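Local coordinates for protein BIFUNCTIONAL PROTEIN Proline utilization A (PutA) (PDB 5UX5) that probably oxidises proline to glutamate in two steps, pairing an FAD-dependent proline dehydrogenase with an NAD-dependent aldehyde dehydrogenase and channelling the intermediate between them, at residues A[535-539]-A[553-558]; A[543-549]-A[755-759]; A[522-526]-A[564-568]; A[882-886]-A[962-967]. One frame throughout, in Å; residues are numbered along the deposited sequence.

Interaction 1: residues A[535-539]-A[553-558]; sequences RQDLL and ADPEVS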
# COMPACT_ATOMS: atom_id res chain seq x y z
N ARG A 535 -7.24 -18.29 -4.60
CA ARG A 535 -7.13 -17.07 -3.81
C ARG A 535 -8.27 -16.97 -2.81
O ARG A 535 -8.07 -16.57 -1.66
CB ARG A 535 -7.11 -15.82 -4.70
CG ARG A 535 -7.15 -14.54 -3.86
CD ARG A 535 -7.10 -13.24 -4.65
NE ARG A 535 -5.91 -13.13 -5.50
CZ ARG A 535 -4.83 -12.43 -5.19
NH1 ARG A 535 -4.76 -11.78 -4.03
NH2 ARG A 535 -3.80 -12.39 -6.03
N GLN A 536 -9.48 -17.37 -3.22
CA GLN A 536 -10.59 -17.24 -2.30
C GLN A 536 -10.59 -18.31 -1.23
O GLN A 536 -10.98 -18.03 -0.09
CB GLN A 536 -11.91 -17.22 -3.07
CG GLN A 536 -12.29 -15.80 -3.41
CD GLN A 536 -12.76 -15.65 -4.82
OE1 GLN A 536 -13.86 -16.11 -5.20
NE2 GLN A 536 -11.93 -15.00 -5.64
N ASP A 537 -10.15 -19.52 -1.56
CA ASP A 537 -9.93 -20.51 -0.51
C ASP A 537 -8.86 -20.02 0.47
O ASP A 537 -8.99 -20.21 1.69
CB ASP A 537 -9.55 -21.85 -1.12
CG ASP A 537 -10.66 -22.46 -1.94
OD1 ASP A 537 -11.61 -22.97 -1.32
OD2 ASP A 537 -10.58 -22.43 -3.19
N LEU A 538 -7.77 -19.41 -0.03
CA LEU A 538 -6.75 -18.94 0.89
C LEU A 538 -7.32 -17.84 1.77
O LEU A 538 -7.09 -17.84 2.98
CB LEU A 538 -5.49 -18.45 0.14
CG LEU A 538 -4.68 -19.51 -0.62
CD1 LEU A 538 -3.56 -18.88 -1.42
CD2 LEU A 538 -4.14 -20.57 0.29
N LEU A 539 -8.09 -16.92 1.19
CA LEU A 539 -8.71 -15.86 1.99
C LEU A 539 -9.62 -16.45 3.08
O LEU A 539 -9.60 -16.01 4.23
CB LEU A 539 -9.47 -14.90 1.08
CG LEU A 539 -8.56 -14.07 0.17
CD1 LEU A 539 -9.33 -13.12 -0.73
CD2 LEU A 539 -7.52 -13.32 0.99
N ALA A 553 -5.05 -9.92 4.35
CA ALA A 553 -4.74 -11.24 3.81
C ALA A 553 -4.59 -11.23 2.28
O ALA A 553 -3.76 -11.98 1.75
CB ALA A 553 -5.81 -12.23 4.25
N ASP A 554 -5.40 -10.43 1.55
CA ASP A 554 -5.37 -10.45 0.08
C ASP A 554 -4.03 -10.06 -0.53
O ASP A 554 -3.59 -10.76 -1.46
CB ASP A 554 -6.52 -9.60 -0.46
CG ASP A 554 -6.66 -9.67 -1.99
OD1 ASP A 554 -6.96 -10.76 -2.53
OD2 ASP A 554 -6.53 -8.60 -2.64
N PRO A 555 -3.34 -8.99 -0.11
CA PRO A 555 -2.00 -8.74 -0.68
C PRO A 555 -1.02 -9.85 -0.37
O PRO A 555 -0.04 -10.02 -1.11
CB PRO A 555 -1.55 -7.43 -0.02
CG PRO A 555 -2.75 -6.82 0.51
CD PRO A 555 -3.71 -7.93 0.84
N GLU A 556 -1.26 -10.60 0.70
CA GLU A 556 -0.36 -11.68 1.07
C GLU A 556 -0.44 -12.82 0.07
O GLU A 556 0.57 -13.48 -0.21
CB GLU A 556 -0.67 -12.18 2.48
CG GLU A 556 0.37 -13.15 2.94
CD GLU A 556 0.11 -13.78 4.28
OE1 GLU A 556 -0.55 -13.14 5.13
OE2 GLU A 556 0.62 -14.90 4.48
N VAL A 557 -1.65 -13.08 -0.45
CA VAL A 557 -1.80 -14.07 -1.51
C VAL A 557 -1.07 -13.59 -2.76
O VAL A 557 -0.49 -14.38 -3.51
CB VAL A 557 -3.30 -14.36 -1.75
CG1 VAL A 557 -3.49 -15.27 -2.97
CG2 VAL A 557 -3.90 -14.98 -0.49
N SER A 558 -1.10 -12.28 -3.01
CA SER A 558 -0.33 -11.77 -4.13
C SER A 558 1.15 -11.97 -3.91
O SER A 558 1.87 -12.36 -4.85
CB SER A 558 -0.67 -10.31 -4.37
OG SER A 558 -2.02 -10.26 -4.80
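Ser558 OG is held from one side by a two-pronged donor: Arg535 NH2 reaches it at 3.0 Å and Arg535 NH1 reaches it at 3.2 Å, both end-on, with the oxygen close to the guanidinium plane. Asp471 OD1 also hydrogen-bonds to this hydroxyl. NH1 has a second task, a salt bridge to Asp554 OD1 at 2.9 Å. There the carboxylate is met from above its plane rather than along it, the two flat groups standing 60° apart. The reach comes from a side chain that leaves the backbone with CG anti to N (chi1 174°) and bends at chi3, which swings the guanidinium over the 553-558 segment. Its charge is shared further, since NE pairs with Glu532, while Asp554 OD1 also accepts from Ser472 OG; a buried cation is thus met by two acids and fixed in rotation. One face of the guanidinium is roofed by Val557 CG1, 3.8 Å from Arg535 CZ. The valine's other methyl, CG2, turns to Leu538 CB at 3.9 Å. Farther along, Leu539 CD2 lies over the backbone of Asp554 and touches Ala553 CB at 3.8 Å. Polar at one end and aliphatic at the other, the contact joins successive helices 535-544 and 550-574 in a helix-loop-helix of the aldehyde dehydrogenase region, whose segments run at 133°, closer to antiparallel than to perpendicular.

Interaction 2: residues A[543-549]-A[755-759]; sequences THEAGKT and YGHEL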
# COMPACT_ATOMS: atom_id res chain seq x y z
N THR A 543 -8.68 -15.65 6.98
CA THR A 543 -9.53 -14.75 7.77
C THR A 543 -10.14 -15.45 8.99
O THR A 543 -10.52 -14.76 9.94
CB THR A 543 -10.64 -14.13 6.90
OG1 THR A 543 -11.36 -15.14 6.18
CG2 THR A 543 -10.06 -13.15 5.88
N HIS A 544 -10.16 -16.78 9.01
CA HIS A 544 -10.65 -17.52 10.17
C HIS A 544 -9.48 -18.03 11.03
O HIS A 544 -9.31 -17.58 12.17
CB HIS A 544 -11.55 -18.66 9.72
CG HIS A 544 -12.81 -18.17 9.07
ND1 HIS A 544 -12.93 -18.02 7.70
CD2 HIS A 544 -13.98 -17.74 9.60
CE1 HIS A 544 -14.12 -17.53 7.42
NE2 HIS A 544 -14.77 -17.35 8.55
N GLU A 545 -8.66 -18.95 10.51
CA GLU A 545 -7.61 -19.55 11.33
C GLU A 545 -6.58 -18.51 11.74
O GLU A 545 -6.18 -18.45 12.90
CB GLU A 545 -6.95 -20.71 10.61
CG GLU A 545 -6.07 -21.54 11.53
CD GLU A 545 -5.22 -22.54 10.81
OE1 GLU A 545 -5.10 -23.69 11.30
OE2 GLU A 545 -4.70 -22.19 9.74
N ALA A 546 -6.12 -17.69 10.79
CA ALA A 546 -5.13 -16.67 11.11
C ALA A 546 -5.74 -15.39 11.67
O ALA A 546 -5.03 -14.62 12.32
CB ALA A 546 -4.29 -16.34 9.88
N GLY A 547 -7.03 -15.15 11.48
CA GLY A 547 -7.65 -13.96 12.05
C GLY A 547 -7.32 -12.65 11.37
O GLY A 547 -7.41 -11.60 12.00
N LYS A 548 -6.90 -12.68 10.10
CA LYS A 548 -6.58 -11.49 9.33
C LYS A 548 -7.82 -10.95 8.61
O LYS A 548 -8.72 -11.70 8.23
CB LYS A 548 -5.49 -11.81 8.30
CG LYS A 548 -4.32 -12.57 8.92
CD LYS A 548 -3.11 -12.69 7.99
CE LYS A 548 -2.58 -11.33 7.62
NZ LYS A 548 -1.23 -11.34 7.06
N THR A 549 -7.86 -9.63 8.41
CA THR A 549 -8.87 -9.06 7.53
C THR A 549 -8.53 -9.37 6.07
O THR A 549 -7.41 -9.75 5.74
CB THR A 549 -8.98 -7.55 7.71
OG1 THR A 549 -7.76 -6.90 7.29
CG2 THR A 549 -9.30 -7.20 9.16
N TYR A 755 -13.04 -9.41 14.77
CA TYR A 755 -12.42 -10.57 14.15
C TYR A 755 -12.15 -10.32 12.66
O TYR A 755 -12.85 -9.53 12.01
CB TYR A 755 -13.29 -11.82 14.31
CG TYR A 755 -13.39 -12.27 15.74
CD1 TYR A 755 -12.30 -12.84 16.38
CD2 TYR A 755 -14.56 -12.07 16.48
CE1 TYR A 755 -12.37 -13.23 17.71
CE2 TYR A 755 -14.64 -12.44 17.79
CZ TYR A 755 -13.54 -13.02 18.41
OH TYR A 755 -13.63 -13.40 19.72
N GLY A 756 -11.14 -11.00 12.13
CA GLY A 756 -10.78 -10.80 10.74
C GLY A 756 -11.86 -11.25 9.77
O GLY A 756 -11.92 -10.73 8.65
N HIS A 757 -12.73 -12.16 10.18
CA HIS A 757 -13.75 -12.70 9.29
C HIS A 757 -15.01 -11.83 9.24
O HIS A 757 -15.99 -12.21 8.60
CB HIS A 757 -14.13 -14.12 9.72
CG HIS A 757 -14.81 -14.18 11.05
ND1 HIS A 757 -14.17 -14.59 12.20
CD2 HIS A 757 -16.06 -13.83 11.43
CE1 HIS A 757 -15.00 -14.53 13.23
NE2 HIS A 757 -16.16 -14.06 12.78
N GLU A 758 -14.98 -10.66 9.88
CA GLU A 758 -16.08 -9.70 9.85
C GLU A 758 -15.71 -8.56 8.91
O GLU A 758 -14.81 -7.78 9.22
CB GLU A 758 -16.38 -9.17 11.25
CG GLU A 758 -17.23 -10.10 12.13
CD GLU A 758 -18.61 -10.43 11.53
OE1 GLU A 758 -19.11 -9.65 10.69
OE2 GLU A 758 -19.18 -11.47 11.91
N LEU A 759 -16.44 -8.43 7.80
CA LEU A 759 -16.10 -7.45 6.76
C LEU A 759 -15.89 -6.04 7.30
O LEU A 759 -15.08 -5.29 6.75
CB LEU A 759 -17.19 -7.42 5.70
CG LEU A 759 -17.28 -8.67 4.83
CD1 LEU A 759 -18.59 -8.66 4.03
CD2 LEU A 759 -16.07 -8.66 3.91
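The imidazoles of His544 and His757 lie almost parallel, their planes 7° apart, but they are slid so far past each other, with centroids separated by 5.3 Å, that little ring overlap results. What His544 really meets is the root of the other side chain: its NE2 comes to 3.5 Å from His757 CB, approaching at a slant. At the edge of the His757 ring, close to its plane, sits the carbonyl oxygen of Thr543. The torsion of His757, with CG between its own N and carbonyl carbon (chi1 66°), sets the ring beside that carbonyl. The other nitrogen of His544, ND1, is engaged by Gly540 O. This is loop packing at the end of a helix in the aldehyde dehydrogenase module: helix 535-544 gives way to a connection in which Gly547 takes positive phi, and Thr549 then N-caps helix 550-574, its OG1 accepting from Glu552 N. Against that connection rests the type I turn from Tyr755 to Glu758, closed by Glu758 N to Tyr755 O at 3.2 Å. Gly756, within the turn, pushes its bare CA into the backbone opposite, where Lys548 O takes a CA-H...O contact at 3.4 Å and Gly547 O lies 3.7 Å from the same carbon. Nearby, Gly756 O approaches Thr549 CA to 3.7 Å, while Thr543 CB faces the same oxygen at 4.0 Å.

Interaction 3: residues A[522-526]-A[564-568]; sequences ALLQR and ARYYA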
# COMPACT_ATOMS: atom_id res chain seq x y z
N ALA A 522 8.96 -24.37 -14.72
CA ALA A 522 7.60 -24.67 -15.14
C ALA A 522 6.71 -25.00 -13.95
O ALA A 522 5.53 -24.63 -13.93
CB ALA A 522 7.62 -25.83 -16.14
N LEU A 523 7.25 -25.72 -12.97
CA LEU A 523 6.47 -26.02 -11.78
C LEU A 523 6.17 -24.74 -11.00
O LEU A 523 5.03 -24.55 -10.55
CB LEU A 523 7.20 -27.02 -10.89
CG LEU A 523 7.25 -28.46 -11.37
CD1 LEU A 523 7.98 -29.29 -10.39
CD2 LEU A 523 5.88 -29.00 -11.58
N LEU A 524 7.16 -23.85 -10.85
CA LEU A 524 6.89 -22.64 -10.09
C LEU A 524 5.83 -21.78 -10.78
O LEU A 524 4.89 -21.30 -10.13
CB LEU A 524 8.17 -21.85 -9.89
CG LEU A 524 9.10 -22.55 -8.90
CD1 LEU A 524 10.54 -21.95 -8.92
CD2 LEU A 524 8.48 -22.47 -7.55
N GLN A 525 5.92 -21.65 -12.10
CA GLN A 525 4.97 -20.82 -12.82
C GLN A 525 3.58 -21.40 -12.70
O GLN A 525 2.60 -20.68 -12.48
CB GLN A 525 5.39 -20.69 -14.29
CG GLN A 525 6.69 -19.92 -14.54
CD GLN A 525 6.56 -18.42 -14.27
OE1 GLN A 525 5.48 -17.92 -13.96
NE2 GLN A 525 7.68 -17.71 -14.37
N ARG A 526 3.49 -22.72 -12.76
CA ARG A 526 2.21 -23.39 -12.58
C ARG A 526 1.72 -23.22 -11.14
O ARG A 526 0.51 -23.06 -10.90
CB ARG A 526 2.37 -24.86 -12.93
CG ARG A 526 1.32 -25.35 -13.89
CD ARG A 526 1.91 -26.36 -14.82
NE ARG A 526 2.09 -27.63 -14.13
CZ ARG A 526 3.18 -28.37 -14.25
NH1 ARG A 526 4.19 -27.95 -15.01
NH2 ARG A 526 3.27 -29.52 -13.59
N ALA A 564 6.66 -17.10 -6.32
CA ALA A 564 6.84 -18.18 -7.28
C ALA A 564 7.37 -17.66 -8.61
O ALA A 564 8.31 -18.23 -9.18
CB ALA A 564 5.53 -18.94 -7.49
N ARG A 565 6.80 -16.57 -9.12
CA ARG A 565 7.25 -16.05 -10.42
C ARG A 565 8.62 -15.39 -10.33
O ARG A 565 9.49 -15.64 -11.18
CB ARG A 565 6.22 -15.05 -10.96
CG ARG A 565 4.92 -15.71 -11.36
CD ARG A 565 4.20 -14.94 -12.47
NE ARG A 565 2.76 -14.95 -12.18
CZ ARG A 565 1.94 -15.95 -12.45
NH1 ARG A 565 0.67 -15.85 -12.10
NH2 ARG A 565 2.40 -17.04 -13.08
N TYR A 566 8.86 -14.61 -9.28
CA TYR A 566 10.15 -13.94 -9.12
C TYR A 566 11.27 -14.96 -8.96
O TYR A 566 12.30 -14.87 -9.64
CB TYR A 566 10.11 -13.00 -7.93
CG TYR A 566 11.37 -12.19 -7.78
CD1 TYR A 566 11.66 -11.22 -8.70
CD2 TYR A 566 12.26 -12.39 -6.73
CE1 TYR A 566 12.79 -10.45 -8.61
CE2 TYR A 566 13.43 -11.60 -6.62
CZ TYR A 566 13.69 -10.64 -7.57
OH TYR A 566 14.80 -9.82 -7.54
N TYR A 567 11.11 -15.94 -8.05
CA TYR A 567 12.20 -16.89 -7.83
C TYR A 567 12.37 -17.81 -9.02
O TYR A 567 13.48 -18.32 -9.24
CB TYR A 567 12.00 -17.70 -6.54
CG TYR A 567 12.07 -16.86 -5.25
CD1 TYR A 567 12.91 -15.75 -5.15
CD2 TYR A 567 11.29 -17.18 -4.15
CE1 TYR A 567 12.95 -14.99 -3.98
CE2 TYR A 567 11.34 -16.42 -2.97
CZ TYR A 567 12.18 -15.32 -2.89
OH TYR A 567 12.22 -14.56 -1.73
N ALA A 568 11.32 -18.02 -9.81
CA ALA A 568 11.48 -18.71 -11.09
C ALA A 568 12.44 -17.96 -12.01
O ALA A 568 13.37 -18.55 -12.57
CB ALA A 568 10.13 -18.91 -11.76
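Two bends bring Gln525 and Arg565 together. Gln525 starts with CG beside its backbone N and then folds at chi2 (-70°), carrying its amide across to the neighbouring helix; Arg565 likewise starts with CG beside N and turns at chi3 (-140°), which turns its guanidinium toward the glutamine. The setting is an antiparallel helix pair in the aldehyde dehydrogenase fold, where helix 517-533 lies against the long helix 550-574 with local axes 8.4 Å apart at closest approach and 160° between their directions. Such a close spacing is served by alanines. Ala564 CB sits against Leu524 O at 3.6 Å, and Ala568 CB meets Leu524 CB at 4.0 Å, so small groups, the alanine methyls against Leu524 CB and O, let the backbones come close here. Leu524 extends past Ala568 with its CD1 along the backbone, while Phe606 and Ala610 of helix 599-611 pack on the same leucine. The partly exposed flank is polar instead. There Gln525 and Arg565 cross at about a right angle as chains, yet their amide and guanidinium groups end up nearly coplanar, so that OE1 lies at the guanidinium edge. The resulting hydrogen bond, Arg565 NH2 to Gln525 OE1, is weak at 3.3 Å, and the stronger partner of NH2 is Asp529, in a salt bridge one turn further along helix 517-533. The amide's other end is turned toward an apolar neighbour: Gln525 NE2 stands 3.8 Å from the methyl CB of Ala568.

Interaction 4: residues A[882-886]-A[962-967]; sequences VQRQP and LRCESN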
# COMPACT_ATOMS: atom_id res chain seq x y z
N VAL A 882 7.21 -7.79 -3.60
CA VAL A 882 8.29 -8.54 -4.23
C VAL A 882 8.93 -7.72 -5.33
O VAL A 882 8.24 -7.07 -6.12
CB VAL A 882 7.77 -9.87 -4.80
CG1 VAL A 882 8.83 -10.48 -5.68
CG2 VAL A 882 7.38 -10.81 -3.70
N GLN A 883 10.25 -7.68 -5.32
CA GLN A 883 11.07 -6.99 -6.31
C GLN A 883 10.97 -5.47 -6.24
O GLN A 883 11.96 -4.78 -6.50
CB GLN A 883 10.75 -7.49 -7.70
CG GLN A 883 11.75 -6.98 -8.68
CD GLN A 883 11.30 -7.16 -10.10
OE1 GLN A 883 12.07 -7.63 -10.94
NE2 GLN A 883 10.05 -6.80 -10.39
N ARG A 884 9.79 -4.92 -5.91
CA ARG A 884 9.68 -3.48 -5.67
C ARG A 884 10.46 -3.09 -4.43
O ARG A 884 11.24 -2.14 -4.45
CB ARG A 884 8.23 -3.06 -5.52
CG ARG A 884 7.43 -2.90 -6.77
CD ARG A 884 6.15 -2.16 -6.45
NE ARG A 884 5.08 -2.41 -7.41
CZ ARG A 884 3.82 -2.02 -7.21
NH1 ARG A 884 3.50 -1.38 -6.11
NH2 ARG A 884 2.88 -2.27 -8.11
N GLN A 885 10.18 -3.76 -3.31
CA GLN A 885 10.86 -3.55 -2.03
C GLN A 885 11.28 -4.93 -1.54
O GLN A 885 10.54 -5.59 -0.81
CB GLN A 885 9.97 -2.84 -1.01
CG GLN A 885 9.41 -1.51 -1.49
CD GLN A 885 8.02 -1.67 -2.07
OE1 GLN A 885 7.31 -2.64 -1.76
NE2 GLN A 885 7.62 -0.73 -2.95
N PRO A 886 12.43 -5.42 -2.01
CA PRO A 886 12.99 -6.64 -1.42
C PRO A 886 13.12 -6.47 0.09
O PRO A 886 13.51 -5.41 0.58
CB PRO A 886 14.35 -6.75 -2.10
CG PRO A 886 14.19 -5.97 -3.37
CD PRO A 886 13.26 -4.88 -3.09
N LEU A 962 8.11 2.31 -11.73
CA LEU A 962 6.83 3.00 -11.61
C LEU A 962 7.01 4.50 -11.72
O LEU A 962 8.01 5.05 -11.27
CB LEU A 962 6.19 2.72 -10.25
CG LEU A 962 5.97 1.27 -9.84
CD1 LEU A 962 5.26 1.19 -8.51
CD2 LEU A 962 5.18 0.63 -10.88
N ARG A 963 6.00 5.20 -12.28
CA ARG A 963 6.04 6.66 -12.30
C ARG A 963 5.90 7.24 -10.89
O ARG A 963 6.71 8.06 -10.46
CB ARG A 963 4.97 7.21 -13.24
CG ARG A 963 5.45 7.47 -14.68
CD ARG A 963 4.31 7.42 -15.75
NE ARG A 963 3.83 6.05 -15.98
CZ ARG A 963 2.62 5.58 -15.65
NH1 ARG A 963 2.32 4.30 -15.90
NH2 ARG A 963 1.72 6.37 -15.06
N CYS A 964 4.91 6.78 -10.12
CA CYS A 964 4.55 7.49 -8.89
C CYS A 964 5.41 7.12 -7.69
O CYS A 964 5.31 7.76 -6.64
CB CYS A 964 3.09 7.19 -8.54
SG CYS A 964 2.86 5.45 -8.14
N GLU A 965 6.25 6.10 -7.79
CA GLU A 965 7.01 5.64 -6.64
C GLU A 965 8.37 5.14 -7.10
O GLU A 965 8.47 4.21 -7.89
CB GLU A 965 6.24 4.54 -5.92
CG GLU A 965 6.89 4.02 -4.69
CD GLU A 965 6.01 3.03 -3.98
OE1 GLU A 965 5.98 1.83 -4.36
OE2 GLU A 965 5.30 3.48 -3.04
N SER A 966 9.43 5.78 -6.60
CA SER A 966 10.79 5.32 -6.82
C SER A 966 11.09 4.14 -5.91
O SER A 966 10.95 4.25 -4.69
CB SER A 966 11.78 6.45 -6.56
OG SER A 966 13.09 5.95 -6.59
N ASN A 967 11.50 3.02 -6.48
CA ASN A 967 11.82 1.83 -5.69
C ASN A 967 13.23 1.36 -6.04
O ASN A 967 13.43 0.70 -7.07
CB ASN A 967 10.76 0.74 -5.90
CG ASN A 967 9.40 1.15 -5.30
OD1 ASN A 967 9.26 1.20 -4.07
ND2 ASN A 967 8.41 1.40 -6.15
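Hydrogen bonding links three side chains in a row. Gln885 NE2 donates to Asn967 OD1 at 2.8 Å, nearly straight at 162°, but arrives from above the asparagine's carbonyl plane, 57° out of it. Asn967 ND2 in turn donates in its own amide plane to the anti lone pair of Glu965 OE1, 3.0 Å away. The bend of Gln885 at chi2 (96°) brings its NE2 to this pair while its OE1 accepts from Ile881 N. Asn967 OD1 has a further partner in Ser1062 OG, and Glu965 OE2 is bridged to Arg875. Charge acts only at longer range across the contact: Arg884 NH1 lies 4.4 Å from Glu965 OE1, beyond a salt bridge, and Arg884 NH2 hydrogen-bonds to Leu312 O. Van der Waals contact makes up the rest. Leu962 CD1 sits over the centre of one guanidinium face of Arg884, 3.8 Å from CZ, and Asn967 CB lies 3.3 Å from Arg884 O. The contact joins the loop between strands 870-873 and 890-891 of the aldehyde dehydrogenase region to the start of strand 965-980, probably part of the C-terminal domain, with helix 303-313 of the proline dehydrogenase barrel alongside. This pattern of partners is consistent with one orientation for each amide, Gln885 and Asn967, which would make the buried junction selective for how they are turned.

Interactions 1, 2 and 3 all lie within the aldehyde dehydrogenase region; helix 535-544 serves interactions 1 and 2, and helix 550-574 runs through interactions 1 and 3, whose centres are about 17 Å apart. Interaction 2 adjoins interaction 1 through a Glu556-Lys548 salt bridge; it is the partly buried one, a loop contact lacking conventional hydrogen bonds between its segments. The other three are buried but use different means: charge with aliphatic packing in interaction 1, mostly alanines and a leucine with one weak bond in interaction 3, and an amide network in interaction 4. Interaction 4 joins this region to strand 965-980 and touches interaction 3 where Tyr566 packs on Val882 and Gln883.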